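Local coordinates for protein beta-methylmalyl-CoA dehydratase (Chloroflexus aurantiacus, PDB 4E3E) that catalyses the reversible dehydration of beta-methylmalyl-CoA to mesaconyl-CoA in the glyoxylate assimilation cycle of carbon dioxide fixation, at residues 99-113 with 125-139. Sequence-based numbering, arbitrary orientation.
Sequences VYPGDTLSTTSKVIG and VYVHSVGVNQWDEVV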
ATOM      1  N   VAL A  99     -13.632 -13.658  10.709  1.00 25.00           N
ATOM      2  CA  VAL A  99     -13.161 -12.295  10.976  1.00 26.51           C
ATOM      3  C   VAL A  99     -13.663 -11.367   9.861  1.00 28.08           C
ATOM      4  O   VAL A  99     -13.516 -11.686   8.676  1.00 26.86           O
ATOM      5  CB  VAL A  99     -11.612 -12.272  11.025  1.00 23.61           C
ATOM      6  CG1 VAL A  99     -11.096 -10.878  11.368  1.00 24.51           C
ATOM      7  CG2 VAL A  99     -11.110 -13.271  12.071  1.00 26.39           C
ATOM      8  N   TYR A 100     -14.265 -10.243  10.243  1.00 25.21           N
ATOM      9  CA  TYR A 100     -14.761  -9.239   9.313  1.00 23.46           C
ATOM     10  C   TYR A 100     -14.021  -7.909   9.522  1.00 23.53           C
ATOM     11  O   TYR A 100     -13.495  -7.669  10.621  1.00 22.70           O
ATOM     12  CB  TYR A 100     -16.258  -9.012   9.560  1.00 26.63           C
ATOM     13  CG  TYR A 100     -17.151 -10.193   9.211  1.00 25.48           C
ATOM     14  CD1 TYR A 100     -17.329 -10.593   7.881  1.00 25.31           C
ATOM     15  CD2 TYR A 100     -17.840 -10.891  10.208  1.00 28.21           C
ATOM     16  CE1 TYR A 100     -18.154 -11.660   7.556  1.00 26.48           C
ATOM     17  CE2 TYR A 100     -18.675 -11.961   9.895  1.00 30.63           C
ATOM     18  CZ  TYR A 100     -18.829 -12.340   8.567  1.00 30.86           C
ATOM     19  OH  TYR A 100     -19.639 -13.397   8.236  1.00 32.92           O
ATOM     20  N   PRO A 101     -13.987  -7.029   8.488  1.00 23.95           N
ATOM     21  CA  PRO A 101     -13.489  -5.659   8.711  1.00 23.65           C
ATOM     22  C   PRO A 101     -14.169  -5.040   9.919  1.00 24.94           C
ATOM     23  O   PRO A 101     -15.400  -5.175  10.064  1.00 26.59           O
ATOM     24  CB  PRO A 101     -13.938  -4.909   7.438  1.00 24.28           C
ATOM     25  CG  PRO A 101     -13.997  -5.981   6.372  1.00 25.48           C
ATOM     26  CD  PRO A 101     -14.425  -7.243   7.084  1.00 25.60           C
ATOM     27  N   GLY A 102     -13.389  -4.377  10.775  1.00 24.62           N
ATOM     28  CA  GLY A 102     -13.929  -3.771  11.989  1.00 28.22           C
ATOM     29  C   GLY A 102     -13.684  -4.597  13.239  1.00 28.81           C
ATOM     30  O   GLY A 102     -13.794  -4.084  14.350  1.00 31.94           O
ATOM     31  N   ASP A 103     -13.367  -5.881  13.067  1.00 27.27           N
ATOM     32  CA  ASP A 103     -13.053  -6.759  14.203  1.00 24.06           C
ATOM     33  C   ASP A 103     -11.669  -6.462  14.737  1.00 26.08           C
ATOM     34  O   ASP A 103     -10.793  -6.027  13.984  1.00 27.49           O
ATOM     35  CB  ASP A 103     -13.143  -8.244  13.810  1.00 21.68           C
ATOM     36  CG  ASP A 103     -14.581  -8.717  13.599  1.00 22.94           C
ATOM     37  OD1 ASP A 103     -15.521  -7.971  13.965  1.00 27.45           O
ATOM     38  OD2 ASP A 103     -14.767  -9.838  13.067  1.00 26.51           O
ATOM     39  N   THR A 104     -11.475  -6.720  16.029  1.00 24.13           N
ATOM     40  CA  THR A 104     -10.191  -6.500  16.680  1.00 29.63           C
ATOM     41  C   THR A 104      -9.627  -7.784  17.287  1.00 26.68           C
ATOM     42  O   THR A 104     -10.286  -8.451  18.088  1.00 28.79           O
ATOM     43  CB  THR A 104     -10.316  -5.410  17.755  1.00 28.70           C
ATOM     44  OG1 THR A 104     -10.853  -4.231  17.140  1.00 26.96           O
ATOM     45  CG2 THR A 104      -8.949  -5.092  18.405  1.00 26.40           C
ATOM     46  N   LEU A 105      -8.386  -8.098  16.921  1.00 24.43           N
ATOM     47  CA  LEU A 105      -7.736  -9.325  17.369  1.00 26.87           C
ATOM     48  C   LEU A 105      -6.680  -9.047  18.433  1.00 32.28           C
ATOM     49  O   LEU A 105      -5.898  -8.092  18.331  1.00 30.62           O
ATOM     50  CB  LEU A 105      -7.107 -10.079  16.183  1.00 28.81           C
ATOM     51  CG  LEU A 105      -7.995 -10.406  14.964  1.00 26.34           C
ATOM     52  CD1 LEU A 105      -7.273 -11.345  14.013  1.00 26.46           C
ATOM     53  CD2 LEU A 105      -9.362 -10.985  15.347  1.00 25.29           C
ATOM     54  N   SER A 106      -6.683  -9.878  19.468  1.00 36.09           N
ATOM     55  CA  SER A 106      -5.581  -9.920  20.428  1.00 37.37           C
ATOM     56  C   SER A 106      -5.092 -11.356  20.577  1.00 37.21           C
ATOM     57  O   SER A 106      -5.843 -12.314  20.351  1.00 32.12           O
ATOM     58  CB  SER A 106      -5.979  -9.317  21.772  1.00 34.49           C
ATOM     59  OG  SER A 106      -7.317  -9.615  22.077  1.00 45.70           O
ATOM     60  N   THR A 107      -3.828 -11.496  20.949  1.00 36.43           N
ATOM     61  CA  THR A 107      -3.170 -12.794  20.945  1.00 35.36           C
ATOM     62  C   THR A 107      -2.507 -13.078  22.295  1.00 30.03           C
ATOM     63  O   THR A 107      -1.980 -12.174  22.962  1.00 31.20           O
ATOM     64  CB  THR A 107      -2.165 -12.897  19.774  1.00 33.79           C
ATOM     65  OG1 THR A 107      -2.839 -12.572  18.551  1.00 38.33           O
ATOM     66  CG2 THR A 107      -1.602 -14.333  19.647  1.00 28.56           C
ATOM     67  N   THR A 108      -2.571 -14.334  22.714  1.00 28.09           N
ATOM     68  CA  THR A 108      -1.824 -14.784  23.882  1.00 28.35           C
ATOM     69  C   THR A 108      -1.140 -16.062  23.475  1.00 31.34           C
ATOM     70  O   THR A 108      -1.652 -16.785  22.617  1.00 32.69           O
ATOM     71  CB  THR A 108      -2.737 -15.075  25.080  1.00 30.96           C
ATOM     72  OG1 THR A 108      -3.581 -16.175  24.750  1.00 34.37           O
ATOM     73  CG2 THR A 108      -3.604 -13.868  25.415  1.00 27.74           C
ATOM     74  N   SER A 109       0.020 -16.328  24.072  1.00 27.48           N
ATOM     75  CA  SER A 109       0.762 -17.566  23.839  1.00 25.16           C
ATOM     76  C   SER A 109       1.079 -18.265  25.157  1.00 28.43           C
ATOM     77  O   SER A 109       1.404 -17.613  26.160  1.00 28.67           O
ATOM     78  CB  SER A 109       2.076 -17.300  23.090  1.00 23.51           C
ATOM     79  OG  SER A 109       1.814 -16.834  21.780  1.00 25.93           O
ATOM     80  N   LYS A 110       0.992 -19.593  25.145  1.00 27.92           N
ATOM     81  CA  LYS A 110       1.384 -20.404  26.283  1.00 32.55           C
ATOM     82  C   LYS A 110       2.563 -21.301  25.909  1.00 34.07           C
ATOM     83  O   LYS A 110       2.559 -21.913  24.853  1.00 32.53           O
ATOM     84  CB  LYS A 110       0.217 -21.265  26.733  1.00 32.96           C
ATOM     85  CG  LYS A 110       0.498 -22.060  27.994  1.00 32.82           C
ATOM     86  CD  LYS A 110      -0.735 -22.870  28.345  1.00 20.71           C
ATOM     87  CE  LYS A 110      -0.912 -22.924  29.820  1.00 27.29           C
ATOM     88  NZ  LYS A 110      -0.651 -24.287  30.362  1.00 54.84           N
ATOM     89  N   VAL A 111       3.569 -21.374  26.776  1.00 34.31           N
ATOM     90  CA  VAL A 111       4.684 -22.288  26.561  1.00 34.38           C
ATOM     91  C   VAL A 111       4.251 -23.702  26.956  1.00 36.65           C
ATOM     92  O   VAL A 111       3.867 -23.950  28.111  1.00 36.27           O
ATOM     93  CB  VAL A 111       5.940 -21.862  27.344  1.00 35.07           C
ATOM     94  CG1 VAL A 111       7.083 -22.839  27.098  1.00 34.80           C
ATOM     95  CG2 VAL A 111       6.349 -20.451  26.958  1.00 33.33           C
ATOM     96  N   ILE A 112       4.295 -24.613  25.986  1.00 35.61           N
ATOM     97  CA  ILE A 112       3.854 -25.994  26.189  1.00 36.55           C
ATOM     98  C   ILE A 112       4.990 -26.983  25.970  1.00 35.93           C
ATOM     99  O   ILE A 112       4.793 -28.191  26.067  1.00 37.09           O
ATOM    100  CB  ILE A 112       2.663 -26.368  25.270  1.00 39.14           C
ATOM    101  CG1 ILE A 112       3.058 -26.279  23.779  1.00 35.78           C
ATOM    102  CG2 ILE A 112       1.439 -25.523  25.611  1.00 35.64           C
ATOM    103  CD1 ILE A 112       2.075 -26.948  22.830  1.00 31.04           C
ATOM    104  N   GLY A 113       6.178 -26.470  25.667  1.00 34.79           N
ATOM    105  CA  GLY A 113       7.331 -27.329  25.454  1.00 37.10           C
ATOM    106  C   GLY A 113       8.644 -26.581  25.437  1.00 36.50           C
ATOM    107  O   GLY A 113       8.706 -25.440  24.975  1.00 35.17           O
ATOM    108  N   VAL A 125      11.464 -23.958  21.685  1.00 31.89           N
ATOM    109  CA  VAL A 125      10.302 -23.633  22.523  1.00 30.66           C
ATOM    110  C   VAL A 125       9.030 -23.870  21.717  1.00 31.70           C
ATOM    111  O   VAL A 125       8.937 -23.465  20.554  1.00 33.23           O
ATOM    112  CB  VAL A 125      10.406 -22.202  23.121  1.00 31.84           C
ATOM    113  CG1 VAL A 125      10.847 -21.200  22.076  1.00 37.59           C
ATOM    114  CG2 VAL A 125       9.108 -21.734  23.801  1.00 27.65           C
ATOM    115  N   TYR A 126       8.084 -24.579  22.327  1.00 31.97           N
ATOM    116  CA  TYR A 126       6.792 -24.875  21.719  1.00 33.32           C
ATOM    117  C   TYR A 126       5.812 -23.951  22.376  1.00 33.70           C
ATOM    118  O   TYR A 126       5.774 -23.874  23.613  1.00 32.39           O
ATOM    119  CB  TYR A 126       6.362 -26.325  21.997  1.00 33.21           C
ATOM    120  CG  TYR A 126       7.271 -27.351  21.372  1.00 32.46           C
ATOM    121  CD1 TYR A 126       8.515 -27.639  21.931  1.00 34.87           C
ATOM    122  CD2 TYR A 126       6.892 -28.037  20.222  1.00 36.00           C
ATOM    123  CE1 TYR A 126       9.359 -28.580  21.359  1.00 37.73           C
ATOM    124  CE2 TYR A 126       7.731 -28.988  19.642  1.00 34.42           C
ATOM    125  CZ  TYR A 126       8.961 -29.248  20.214  1.00 36.15           C
ATOM    126  OH  TYR A 126       9.803 -30.173  19.652  1.00 36.50           O
ATOM    127  N   VAL A 127       5.026 -23.250  21.554  1.00 33.89           N
ATOM    128  CA  VAL A 127       3.971 -22.360  22.054  1.00 31.45           C
ATOM    129  C   VAL A 127       2.600 -22.691  21.468  1.00 28.46           C
ATOM    130  O   VAL A 127       2.492 -23.109  20.315  1.00 28.06           O
ATOM    131  CB  VAL A 127       4.292 -20.861  21.806  1.00 31.44           C
ATOM    132  CG1 VAL A 127       5.550 -20.442  22.566  1.00 34.73           C
ATOM    133  CG2 VAL A 127       4.408 -20.548  20.313  1.00 27.81           C
ATOM    134  N   HIS A 128       1.559 -22.518  22.279  1.00 28.12           N
ATOM    135  CA  HIS A 128       0.196 -22.553  21.797  1.00 27.62           C
ATOM    136  C   HIS A 128      -0.253 -21.119  21.748  1.00 29.44           C
ATOM    137  O   HIS A 128      -0.404 -20.485  22.794  1.00 28.41           O
ATOM    138  CB  HIS A 128      -0.671 -23.382  22.748  1.00 29.70           C
ATOM    139  CG  HIS A 128      -2.124 -23.510  22.321  1.00 28.65           C
ATOM    140  ND1 HIS A 128      -3.138 -23.493  23.207  1.00 34.11           N
ATOM    141  CD2 HIS A 128      -2.704 -23.669  21.070  1.00 28.71           C
ATOM    142  CE1 HIS A 128      -4.310 -23.635  22.559  1.00 31.48           C
ATOM    143  NE2 HIS A 128      -4.045 -23.750  21.251  1.00 31.78           N
ATOM    144  N   SER A 129      -0.437 -20.583  20.539  1.00 28.42           N
ATOM    145  CA  SER A 129      -0.909 -19.191  20.358  1.00 25.76           C
ATOM    146  C   SER A 129      -2.395 -19.146  20.000  1.00 26.90           C
ATOM    147  O   SER A 129      -2.873 -19.928  19.167  1.00 28.36           O
ATOM    148  CB  SER A 129      -0.099 -18.472  19.283  1.00 25.00           C
ATOM    149  OG  SER A 129       1.250 -18.352  19.669  1.00 26.22           O
ATOM    150  N   VAL A 130      -3.117 -18.222  20.629  1.00 25.72           N
ATOM    151  CA  VAL A 130      -4.569 -18.132  20.487  1.00 25.39           C
ATOM    152  C   VAL A 130      -4.951 -16.681  20.181  1.00 28.60           C
ATOM    153  O   VAL A 130      -4.583 -15.759  20.931  1.00 31.82           O
ATOM    154  CB  VAL A 130      -5.258 -18.618  21.774  1.00 23.74           C
ATOM    155  CG1 VAL A 130      -6.785 -18.458  21.696  1.00 23.23           C
ATOM    156  CG2 VAL A 130      -4.875 -20.075  22.068  1.00 25.63           C
ATOM    157  N   GLY A 131      -5.656 -16.474  19.068  1.00 25.41           N
ATOM    158  CA  GLY A 131      -6.135 -15.142  18.693  1.00 25.27           C
ATOM    159  C   GLY A 131      -7.623 -15.108  18.927  1.00 25.67           C
ATOM    160  O   GLY A 131      -8.309 -16.031  18.512  1.00 26.30           O
ATOM    161  N   VAL A 132      -8.114 -14.068  19.606  1.00 23.95           N
ATOM    162  CA  VAL A 132      -9.540 -13.906  19.868  1.00 27.09           C
ATOM    163  C   VAL A 132     -10.018 -12.585  19.280  1.00 28.92           C
ATOM    164  O   VAL A 132      -9.225 -11.665  19.080  1.00 28.15           O
ATOM    165  CB  VAL A 132      -9.910 -13.975  21.390  1.00 26.39           C
ATOM    166  CG1 VAL A 132      -9.585 -15.350  21.969  1.00 27.73           C
ATOM    167  CG2 VAL A 132      -9.223 -12.885  22.207  1.00 29.36           C
ATOM    168  N   ASN A 133     -11.312 -12.470  19.012  1.00 27.19           N
ATOM    169  CA  ASN A 133     -11.816 -11.187  18.549  1.00 26.84           C
ATOM    170  C   ASN A 133     -12.308 -10.371  19.753  1.00 29.79           C
ATOM    171  O   ASN A 133     -12.109 -10.775  20.910  1.00 29.20           O
ATOM    172  CB  ASN A 133     -12.902 -11.380  17.480  1.00 25.53           C
ATOM    173  CG  ASN A 133     -14.103 -12.131  18.012  1.00 28.33           C
ATOM    174  OD1 ASN A 133     -14.280 -12.252  19.227  1.00 30.86           O
ATOM    175  ND2 ASN A 133     -14.925 -12.656  17.112  1.00 29.42           N
ATOM    176  N   GLN A 134     -12.954  -9.243  19.479  1.00 29.15           N
ATOM    177  CA  GLN A 134     -13.428  -8.317  20.514  1.00 32.03           C
ATOM    178  C   GLN A 134     -14.544  -8.917  21.375  1.00 33.02           C
ATOM    179  O   GLN A 134     -14.902  -8.348  22.403  1.00 36.42           O
ATOM    180  CB  GLN A 134     -13.872  -6.969  19.891  1.00 31.38           C
ATOM    181  CG  GLN A 134     -15.168  -7.009  19.064  1.00 30.05           C
ATOM    182  CD  GLN A 134     -14.953  -7.360  17.586  1.00 30.22           C
ATOM    183  OE1 GLN A 134     -13.904  -7.890  17.184  1.00 28.49           O
ATOM    184  NE2 GLN A 134     -15.955  -7.053  16.767  1.00 26.68           N
ATOM    185  N   TRP A 135     -15.085 -10.060  20.948  1.00 34.09           N
ATOM    186  CA  TRP A 135     -16.143 -10.774  21.689  1.00 35.55           C
ATOM    187  C   TRP A 135     -15.576 -11.932  22.469  1.00 35.46           C
ATOM    188  O   TRP A 135     -16.319 -12.747  23.022  1.00 37.54           O
ATOM    189  CB  TRP A 135     -17.205 -11.286  20.722  1.00 36.93           C
ATOM    190  CG  TRP A 135     -17.824 -10.194  19.895  1.00 39.44           C
ATOM    191  CD1 TRP A 135     -17.578  -9.897  18.554  1.00 38.68           C
ATOM    192  CD2 TRP A 135     -18.793  -9.191  20.339  1.00 43.95           C
ATOM    193  NE1 TRP A 135     -18.316  -8.819  18.151  1.00 40.12           N
ATOM    194  CE2 TRP A 135     -19.069  -8.346  19.172  1.00 44.53           C
ATOM    195  CE3 TRP A 135     -19.440  -8.919  21.541  1.00 51.77           C
ATOM    196  CZ2 TRP A 135     -19.948  -7.277  19.230  1.00 50.16           C
ATOM    197  CZ3 TRP A 135     -20.336  -7.839  21.588  1.00 57.04           C
ATOM    198  CH2 TRP A 135     -20.587  -7.043  20.460  1.00 56.30           C
ATOM    199  N   ASP A 136     -14.248 -12.013  22.503  1.00 34.35           N
ATOM    200  CA  ASP A 136     -13.516 -13.119  23.121  1.00 38.47           C
ATOM    201  C   ASP A 136     -13.751 -14.469  22.445  1.00 34.64           C
ATOM    202  O   ASP A 136     -13.545 -15.498  23.070  1.00 35.36           O
ATOM    203  CB  ASP A 136     -13.798 -13.206  24.636  1.00 40.83           C
ATOM    204  CG  ASP A 136     -13.131 -12.089  25.418  1.00 54.19           C
ATOM    205  OD1 ASP A 136     -11.972 -11.745  25.102  1.00 55.61           O
ATOM    206  OD2 ASP A 136     -13.763 -11.551  26.350  1.00 67.69           O
ATOM    207  N   GLU A 137     -14.176 -14.467  21.180  1.00 32.32           N
ATOM    208  CA  GLU A 137     -14.276 -15.711  20.395  1.00 26.07           C
ATOM    209  C   GLU A 137     -12.924 -16.001  19.756  1.00 27.06           C
ATOM    210  O   GLU A 137     -12.292 -15.101  19.225  1.00 27.95           O
ATOM    211  CB  GLU A 137     -15.321 -15.577  19.294  1.00 27.60           C
ATOM    212  CG  GLU A 137     -16.726 -15.230  19.801  1.00 30.60           C
ATOM    213  CD  GLU A 137     -17.703 -14.912  18.668  1.00 44.87           C
ATOM    214  OE1 GLU A 137     -17.416 -14.031  17.809  1.00 40.91           O
ATOM    215  OE2 GLU A 137     -18.774 -15.548  18.636  1.00 62.47           O
ATOM    216  N   VAL A 138     -12.494 -17.258  19.807  1.00 24.58           N
ATOM    217  CA  VAL A 138     -11.260 -17.688  19.162  1.00 25.56           C
ATOM    218  C   VAL A 138     -11.476 -17.667  17.652  1.00 27.60           C
ATOM    219  O   VAL A 138     -12.438 -18.249  17.153  1.00 27.09           O
ATOM    220  CB  VAL A 138     -10.890 -19.107  19.638  1.00 29.09           C
ATOM    221  CG1 VAL A 138      -9.696 -19.652  18.870  1.00 26.97           C
ATOM    222  CG2 VAL A 138     -10.649 -19.116  21.160  1.00 27.79           C
ATOM    223  N   VAL A 139     -10.592 -16.973  16.938  1.00 26.86           N
ATOM    224  CA  VAL A 139     -10.651 -16.891  15.487  1.00 26.86           C
ATOM    225  C   VAL A 139      -9.557 -17.776  14.907  1.00 24.97           C
ATOM    226  O   VAL A 139      -9.631 -18.199  13.747  1.00 25.55           O
ATOM    227  CB  VAL A 139     -10.526 -15.427  14.975  1.00 23.93           C
ATOM    228  CG1 VAL A 139     -11.657 -14.562  15.575  1.00 20.87           C
ATOM    229  CG2 VAL A 139      -9.156 -14.846  15.284  1.00 23.87           C
TER
HETATM  230  O   HOH W   1     -14.104 -12.215  14.336  1.00 37.99           O
HETATM  231  O   HOH W   2      -5.962 -14.835  23.066  1.00 48.13           O
HETATM  232  O   HOH W   3      -2.444 -18.915  24.633  1.00 55.69           O
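Q134 reaches across to D103 and T104 at the open end of an antiparallel beta hairpin made by strands 104-116 and 122-132. Its CB carries CG on a bond set between the backbone N and carbonyl carbon (chi1 71°), with CG over one face of the W135 ring, near its rim. A bend at chi2 (-88°) then brings the amide to the opposing chain: CD lies 3.7 Å from D103 OD1, OE1 accepts T104 N at 2.9 Å from above its carbonyl plane, and NE2 donates to D103 OD1 at 3.0 Å. That last bond leaves in the amide plane but lands above the carboxylate, the two groups being turned 58° apart. D103 OD2 takes Y100 N within the type II turn 100-103 and, through a water, meets N133 ND2. A leucine in place of Q134 would probably leave both T104 N and D103 OD1 without their side-chain partner. From S106-V132 to K110-H128 paired backbone bonds join the strands; beyond, a classic bulge sets I112 and G113 against Y126, whose ring edge meets G113. On the face toward helix 65-80, S109 OG and S129 OG are hydrogen-bonded at 2.7 Å, and S109 OG also bonds H22 of strand 19-27. V139 packs against V99 CG2 and L105 CD2; V99 neighbours I63 and V139 neighbours A97, both probably substrate-binding. The chemistry thus divides along the hairpin: an amide that both donates and accepts ties the open end, a buried serine pair bridges the middle, and aliphatic contacts link it to the probable substrate site of this hotdog-fold hydratase.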